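PDB 2FJK: fructose-bisphosphate aldolase from Thermus caldophilus, which belongs to the class II aldolases, a family of TIM-barrel enzymes, and is modelled here with 1,3-dihydroxyacetonephosphate bound. Local coordinates for residues F22-N26 with M27-Q31; T61-V64 with V65-Q69; A287-E290 with V291-R295. All coordinates share one frame; numbering follows the deposited sequence.

Overall arrangement
Along the chain the three contacts come in series, none nesting in or crossing another, and each is local, joining neighbouring residues rather than closing a long loop. Interaction 1 comes first, where strand 19-23 gives way to helix 27-38. Interaction 2 follows in the last turns of helix 50-68, and interaction 3 lies far along the sequence in helix 277-299. Residues 22-31 touch both of the others: Met27 CE meets Met63 CE at 3.4 Å, and Phe22 CZ meets Val292 CG1 at 3.6 Å. Interactions 2 and 3 remain apart, about 13 Å between nearest atoms. Interactions 1 and 2 also pack against the second subunit.

Interaction 1: residues F22-N26 with M27-Q31; sequences FNTNN and MEFTQ
Between Thr24 and Phe29, whose CA atoms lie 5.4 Å apart, the chain leaves strand 19-23 and turns through Asn25 and Asn26 into helix 27-38. Asn26 is the N-cap. Its OD1 accepts from Phe29 N at 3.1 Å, a nearly straight bond with an N-H...O angle of 170° and the donor tilted only slightly from the amide's carbonyl plane. A chi1 of 66° sets CG between the backbone N and the carbonyl carbon and folds the amide back over the first turn. The same oxygen reaches the edge of the Phe29 ring, 3.2 Å from CD1, near the ring plane. Behind the cap, Asn26 O takes a weak bond from Thr30 N at 3.3 Å. The place of the Thr24 methyl group beside Phe29 is doubtful, because CG2 sits too close to Thr30 OG1. Elsewhere the Phe29 ring meets that of Phe260, their planes about 35° apart. The amide nitrogen of Asn26 turns to Glu28 OE2 of the second subunit, and Glu28 OE2 in turn bonds Asn26 ND2 and Tyr55 OH of that subunit; the cap thus belongs to the subunit interface as well. Asn23, just before the turn, touches the bound 1,3-dihydroxyacetonephosphate. This is an N-capped strand-to-helix turn in a beta-alpha-beta unit of the TIM barrel, set beside the ligand pocket at the end of a strand.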
loop_
_atom_site.group_PDB
_atom_site.type_symbol
_atom_site.label_atom_id
_atom_site.label_comp_id
_atom_site.label_asym_id
_atom_site.label_seq_id
_atom_site.Cartn_x
_atom_site.Cartn_y
_atom_site.Cartn_z
ATOM N N PHE A 22 -16.587 15.613 4.371
ATOM C CA PHE A 22 -16.216 16.548 3.326
ATOM C C PHE A 22 -15.900 15.852 2.015
ATOM O O PHE A 22 -15.117 14.897 1.973
ATOM C CB PHE A 22 -15.018 17.384 3.774
ATOM C CG PHE A 22 -15.223 18.083 5.090
ATOM C CD1 PHE A 22 -15.022 17.409 6.291
ATOM C CD2 PHE A 22 -15.628 19.413 5.129
ATOM C CE1 PHE A 22 -15.218 18.048 7.516
ATOM C CE2 PHE A 22 -15.830 20.064 6.349
ATOM C CZ PHE A 22 -15.623 19.377 7.546
ATOM N N ASN A 23 -16.511 16.344 0.945
ATOM C CA ASN A 23 -16.319 15.772 -0.381
ATOM C C ASN A 23 -14.964 16.141 -0.939
ATOM O O ASN A 23 -14.499 17.264 -0.765
ATOM C CB ASN A 23 -17.425 16.249 -1.325
ATOM C CG ASN A 23 -18.747 15.633 -0.995
ATOM O OD1 ASN A 23 -19.057 14.516 -1.428
ATOM N ND2 ASN A 23 -19.537 16.339 -0.200
ATOM N N THR A 24 -14.336 15.173 -1.600
ATOM C CA THR A 24 -13.019 15.363 -2.194
ATOM C C THR A 24 -13.046 14.799 -3.593
ATOM O O THR A 24 -13.752 13.832 -3.851
ATOM C CB THR A 24 -11.926 14.572 -1.477
ATOM O OG1 THR A 24 -12.084 14.691 -0.064
ATOM C CG2 THR A 24 -10.563 15.090 -1.901
ATOM N N ASN A 25 -12.241 15.374 -4.471
ATOM C CA ASN A 25 -12.155 14.908 -5.843
ATOM C C ASN A 25 -10.707 14.765 -6.326
ATOM O O ASN A 25 -10.460 14.213 -7.392
ATOM C CB ASN A 25 -12.962 15.841 -6.750
ATOM C CG ASN A 25 -14.451 15.528 -6.706
ATOM O OD1 ASN A 25 -14.920 14.639 -7.409
ATOM N ND2 ASN A 25 -15.193 16.237 -5.857
ATOM N N ASN A 26 -9.749 15.246 -5.536
ATOM C CA ASN A 26 -8.351 15.113 -5.922
ATOM C C ASN A 26 -7.402 15.210 -4.728
ATOM O O ASN A 26 -7.821 15.082 -3.565
ATOM C CB ASN A 26 -7.978 16.151 -7.000
ATOM C CG ASN A 26 -8.035 17.584 -6.496
ATOM O OD1 ASN A 26 -8.262 17.836 -5.319
ATOM N ND2 ASN A 26 -7.817 18.529 -7.394
HETATM N N MSE A 27 -6.121 15.413 -5.023
HETATM C CA MSE A 27 -5.112 15.514 -3.977
HETATM C C MSE A 27 -5.294 16.760 -3.103
HETATM O O MSE A 27 -5.424 16.656 -1.890
HETATM C CB MSE A 27 -3.709 15.546 -4.583
HETATM C CG MSE A 27 -2.592 15.407 -3.544
HETATM SE SE MSE A 27 -0.851 15.679 -4.353
HETATM C CE MSE A 27 -0.937 14.263 -5.668
ATOM N N GLU A 28 -5.316 17.932 -3.725
ATOM C CA GLU A 28 -5.459 19.186 -2.978
ATOM C C GLU A 28 -6.603 19.218 -1.967
ATOM O O GLU A 28 -6.433 19.713 -0.844
ATOM C CB GLU A 28 -5.592 20.368 -3.944
ATOM C CG GLU A 28 -4.258 20.789 -4.593
ATOM C CD GLU A 28 -3.936 20.040 -5.882
ATOM O OE1 GLU A 28 -4.535 18.968 -6.126
ATOM O OE2 GLU A 28 -3.076 20.525 -6.651
ATOM N N PHE A 29 -7.770 18.706 -2.353
ATOM C CA PHE A 29 -8.902 18.698 -1.430
ATOM C C PHE A 29 -8.670 17.712 -0.299
ATOM O O PHE A 29 -9.033 17.985 0.846
ATOM C CB PHE A 29 -10.206 18.331 -2.134
ATOM C CG PHE A 29 -10.857 19.470 -2.874
ATOM C CD1 PHE A 29 -10.324 19.947 -4.063
ATOM C CD2 PHE A 29 -12.018 20.052 -2.386
ATOM C CE1 PHE A 29 -10.934 20.979 -4.753
ATOM C CE2 PHE A 29 -12.638 21.089 -3.071
ATOM C CZ PHE A 29 -12.095 21.552 -4.255
ATOM N N THR A 30 -8.058 16.569 -0.607
ATOM C CA THR A 30 -7.832 15.573 0.426
ATOM C C THR A 30 -6.839 16.058 1.470
ATOM O O THR A 30 -7.006 15.804 2.661
ATOM C CB THR A 30 -7.316 14.249 -0.139
ATOM O OG1 THR A 30 -8.165 13.815 -1.205
ATOM C CG2 THR A 30 -7.329 13.195 0.956
ATOM N N GLN A 31 -5.803 16.757 1.018
ATOM C CA GLN A 31 -4.790 17.286 1.924
ATOM C C GLN A 31 -5.393 18.341 2.845
ATOM O O GLN A 31 -5.173 18.321 4.067
ATOM C CB GLN A 31 -3.654 17.924 1.132
ATOM C CG GLN A 31 -2.956 16.972 0.185
ATOM C CD GLN A 31 -1.859 17.666 -0.596
ATOM O OE1 GLN A 31 -2.106 18.649 -1.294
ATOM N NE2 GLN A 31 -0.642 17.163 -0.477
#

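Interaction 2: residues T61-V64 with V65-Q69; sequences TRMV and VALAQ
Thr61 O and Arg62 O each accept a backbone N-H from four residues on, and these two bonds are the surest polar links of the contact. Val65 N reaches Thr61 O at 3.2 Å, with an N-H...O angle of 168°, and Ala66 N reaches Arg62 O at 3.1 Å. Beyond them the model is less certain: Ala68 N lies too close to Ala66 C, so its bond to Val64 O is doubtful. The side chains of Arg62 and Val65 run side by side in the same direction. Bends at chi2 (-60°) and chi3 (57°) curl the arginine round toward Val65 and carry NH2 to 3.4 Å from Val65 CG2, which meets the guanidinium obliquely. That group also has a long, weak ion pair with Glu94. On another side of the helix the selenomethionine Met63 crosses Leu67, CG touching CD1 at 3.7 Å. Both continue outward into the packing, Met63 against Met27 of its own chain and Met63 of the second subunit, Leu67 against Leu34 of its own chain and Ala59 of the second subunit. Val64 and Ala68 lean on Val77 of strand 75-78. Helix 50-68 is the helical crossover of a beta-alpha-beta unit in the TIM barrel, with an apolar side laid on the strands and another turned to helix 27-38 and the neighbouring subunit.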
loop_
_atom_site.group_PDB
_atom_site.type_symbol
_atom_site.label_atom_id
_atom_site.label_comp_id
_atom_site.label_asym_id
_atom_site.label_seq_id
_atom_site.Cartn_x
_atom_site.Cartn_y
_atom_site.Cartn_z
ATOM N N THR A 61 -9.093 6.927 -5.013
ATOM C CA THR A 61 -9.501 5.960 -4.000
ATOM C C THR A 61 -8.333 5.381 -3.229
ATOM O O THR A 61 -8.407 5.252 -2.011
ATOM C CB THR A 61 -10.331 4.787 -4.602
ATOM O OG1 THR A 61 -9.628 4.199 -5.706
ATOM C CG2 THR A 61 -11.684 5.283 -5.064
ATOM N N ARG A 62 -7.261 5.032 -3.933
ATOM C CA ARG A 62 -6.077 4.460 -3.289
ATOM C C ARG A 62 -5.445 5.469 -2.342
ATOM O O ARG A 62 -5.052 5.126 -1.227
ATOM C CB ARG A 62 -5.039 4.030 -4.334
ATOM C CG ARG A 62 -5.511 2.966 -5.347
ATOM C CD ARG A 62 -5.935 1.671 -4.673
ATOM N NE ARG A 62 -6.993 1.916 -3.696
ATOM C CZ ARG A 62 -7.482 1.005 -2.864
ATOM N NH1 ARG A 62 -7.018 -0.239 -2.880
ATOM N NH2 ARG A 62 -8.428 1.349 -2.003
HETATM N N MSE A 63 -5.351 6.715 -2.798
HETATM C CA MSE A 63 -4.768 7.778 -1.999
HETATM C C MSE A 63 -5.589 8.095 -0.744
HETATM O O MSE A 63 -5.033 8.255 0.342
HETATM C CB MSE A 63 -4.628 9.044 -2.837
HETATM C CG MSE A 63 -4.062 10.214 -2.053
HETATM SE SE MSE A 63 -4.145 11.861 -3.015
HETATM C CE MSE A 63 -2.367 11.918 -3.704
ATOM N N VAL A 64 -6.907 8.187 -0.897
ATOM C CA VAL A 64 -7.772 8.499 0.235
ATOM C C VAL A 64 -7.712 7.428 1.338
ATOM O O VAL A 64 -7.631 7.763 2.522
ATOM C CB VAL A 64 -9.231 8.713 -0.237
ATOM C CG1 VAL A 64 -10.152 8.848 0.947
ATOM C CG2 VAL A 64 -9.312 9.975 -1.086
ATOM N N VAL A 65 -7.750 6.151 0.961
ATOM C CA VAL A 65 -7.670 5.078 1.951
ATOM C C VAL A 65 -6.313 5.226 2.642
ATOM O O VAL A 65 -6.235 5.301 3.869
ATOM C CB VAL A 65 -7.776 3.681 1.296
ATOM C CG1 VAL A 65 -7.779 2.586 2.377
ATOM C CG2 VAL A 65 -9.044 3.601 0.457
ATOM N N ALA A 66 -5.244 5.265 1.855
ATOM C CA ALA A 66 -3.921 5.478 2.421
ATOM C C ALA A 66 -4.143 6.907 2.905
ATOM O O ALA A 66 -5.156 7.500 2.573
ATOM C CB ALA A 66 -2.850 5.417 1.338
ATOM N N LEU A 67 -3.236 7.483 3.669
ATOM C CA LEU A 67 -3.487 8.833 4.177
ATOM C C LEU A 67 -4.536 8.743 5.287
ATOM O O LEU A 67 -4.296 9.211 6.392
ATOM C CB LEU A 67 -3.975 9.783 3.074
ATOM C CG LEU A 67 -2.931 10.294 2.069
ATOM C CD1 LEU A 67 -3.504 11.494 1.339
ATOM C CD2 LEU A 67 -1.661 10.695 2.784
ATOM N N ALA A 68 -5.693 8.152 5.004
ATOM C CA ALA A 68 -6.713 7.998 6.051
ATOM C C ALA A 68 -6.081 7.133 7.140
ATOM O O ALA A 68 -6.174 7.433 8.333
ATOM C CB ALA A 68 -7.967 7.302 5.504
ATOM N N GLN A 69 -5.438 6.053 6.701
ATOM C CA GLN A 69 -4.758 5.123 7.598
ATOM C C GLN A 69 -3.645 5.874 8.337
ATOM O O GLN A 69 -3.572 5.840 9.567
ATOM C CB GLN A 69 -4.132 3.980 6.793
ATOM C CG GLN A 69 -5.053 3.395 5.737
ATOM C CD GLN A 69 -4.379 2.346 4.859
ATOM O OE1 GLN A 69 -3.272 2.552 4.350
ATOM N NE2 GLN A 69 -5.057 1.218 4.663
#

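Interaction 3: residues A287-E290 with V291-R295; sequences AVKE and VVKSR
Four consecutive carbonyls, from Ala287 to Glu290, each take the N-H of the residue four further on. Val292 N gives Val288 O the shortest of these bonds, 2.9 Å, with the donor nearly along the C=O axis. Ser294 N meets Glu290 O at 3.1 Å almost straight, with an N-H...O angle of 178°, whereas Val291 N reaches Ala287 O at a more bent 147°. One carbonyl does double duty: Val291 O accepts Arg295 N at 2.9 Å and the hydroxyl of Ser294 as well, OG donating at 2.9 Å. The serine manages this with a chi1 of 60°, which turns OG back toward the preceding turn.

The charged groups form a second layer. Glu290 and Lys293 lie side by side and point the same way; bends at chi2 of the glutamate and chi3 of the lysine bring Lys293 NZ to face both carboxylate oxygens of Glu290, 3.4 Å from OE1 and 3.4 Å from OE2. This salt bridge is symmetric, but each of its hydrogen bonds is weak. Lys293 also has a long, weak pairing with Glu39. Lys289, extended throughout, makes its salt bridges outside this turn, with Glu35 of helix 27-38 and Glu39 just beyond its end. Lys289 NZ and Lys293 NZ stand 6.3 Å apart, with Glu39 a partner of both. On the buried side Val288 CG1 and Val292 CG2 meet at 4.2 Å, Val288 leaning on Phe260 and Val292 on Phe22. Arg295 carries its guanidinium away to Thr252, a residue of the ligand pocket.

The chemistry is that of an amphipathic helix: the carbonyls of Ala287 to Glu290 and of Val291 are met within the helix, valines pack inward, and the acidic residues about Lys289 and Lys293 probably offset their like charges.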
loop_
_atom_site.group_PDB
_atom_site.type_symbol
_atom_site.label_atom_id
_atom_site.label_comp_id
_atom_site.label_asym_id
_atom_site.label_seq_id
_atom_site.Cartn_x
_atom_site.Cartn_y
_atom_site.Cartn_z
ATOM N N ALA A 287 -7.557 27.814 1.098
ATOM C CA ALA A 287 -8.864 28.364 1.439
ATOM C C ALA A 287 -9.826 27.247 1.810
ATOM O O ALA A 287 -10.721 27.441 2.633
ATOM C CB ALA A 287 -9.440 29.179 0.282
ATOM N N VAL A 288 -9.650 26.074 1.205
ATOM C CA VAL A 288 -10.529 24.958 1.518
ATOM C C VAL A 288 -10.252 24.478 2.932
ATOM O O VAL A 288 -11.171 24.171 3.694
ATOM C CB VAL A 288 -10.328 23.777 0.548
ATOM C CG1 VAL A 288 -11.045 22.542 1.087
ATOM C CG2 VAL A 288 -10.877 24.138 -0.835
ATOM N N LYS A 289 -8.970 24.408 3.270
ATOM C CA LYS A 289 -8.553 23.965 4.594
ATOM C C LYS A 289 -9.166 24.872 5.656
ATOM O O LYS A 289 -9.667 24.395 6.675
ATOM C CB LYS A 289 -7.029 24.003 4.694
ATOM C CG LYS A 289 -6.455 23.582 6.018
ATOM C CD LYS A 289 -4.933 23.662 5.948
ATOM C CE LYS A 289 -4.288 23.505 7.318
ATOM N NZ LYS A 289 -2.805 23.475 7.187
ATOM N N GLU A 290 -9.133 26.178 5.409
ATOM C CA GLU A 290 -9.688 27.131 6.364
ATOM C C GLU A 290 -11.193 26.947 6.496
ATOM O O GLU A 290 -11.752 27.091 7.585
ATOM C CB GLU A 290 -9.362 28.567 5.947
ATOM C CG GLU A 290 -7.867 28.892 6.018
ATOM C CD GLU A 290 -7.257 28.537 7.367
ATOM O OE1 GLU A 290 -7.715 29.076 8.396
ATOM O OE2 GLU A 290 -6.320 27.710 7.403
ATOM N N VAL A 291 -11.848 26.621 5.385
ATOM C CA VAL A 291 -13.287 26.408 5.410
ATOM C C VAL A 291 -13.575 25.196 6.271
ATOM O O VAL A 291 -14.447 25.231 7.145
ATOM C CB VAL A 291 -13.866 26.156 3.992
ATOM C CG1 VAL A 291 -15.294 25.604 4.102
ATOM C CG2 VAL A 291 -13.861 27.450 3.197
ATOM N N VAL A 292 -12.832 24.121 6.029
ATOM C CA VAL A 292 -13.036 22.899 6.792
ATOM C C VAL A 292 -12.869 23.151 8.293
ATOM O O VAL A 292 -13.679 22.688 9.099
ATOM C CB VAL A 292 -12.059 21.790 6.360
ATOM C CG1 VAL A 292 -12.251 20.551 7.254
ATOM C CG2 VAL A 292 -12.299 21.430 4.889
ATOM N N LYS A 293 -11.824 23.886 8.654
ATOM C CA LYS A 293 -11.555 24.199 10.054
ATOM C C LYS A 293 -12.740 24.888 10.708
ATOM O O LYS A 293 -13.257 24.400 11.713
ATOM C CB LYS A 293 -10.292 25.064 10.177
ATOM C CG LYS A 293 -9.004 24.267 10.021
ATOM C CD LYS A 293 -7.781 25.151 9.854
ATOM C CE LYS A 293 -7.575 26.088 11.034
ATOM N NZ LYS A 293 -6.470 27.056 10.771
ATOM N N SER A 294 -13.188 26.003 10.139
ATOM C CA SER A 294 -14.326 26.712 10.724
ATOM C C SER A 294 -15.539 25.779 10.795
ATOM O O SER A 294 -16.324 25.821 11.748
ATOM C CB SER A 294 -14.652 27.981 9.925
ATOM O OG SER A 294 -14.991 27.704 8.580
ATOM N N ARG A 295 -15.664 24.918 9.791
ATOM C CA ARG A 295 -16.753 23.950 9.729
ATOM C C ARG A 295 -16.690 23.061 10.971
ATOM O O ARG A 295 -17.706 22.790 11.618
ATOM C CB ARG A 295 -16.591 23.092 8.477
ATOM C CG ARG A 295 -17.871 22.578 7.905
ATOM C CD ARG A 295 -18.786 23.727 7.538
ATOM N NE ARG A 295 -20.007 23.215 6.947
ATOM C CZ ARG A 295 -21.163 23.860 6.937
ATOM N NH1 ARG A 295 -21.274 25.062 7.492
ATOM N NH2 ARG A 295 -22.212 23.289 6.379
#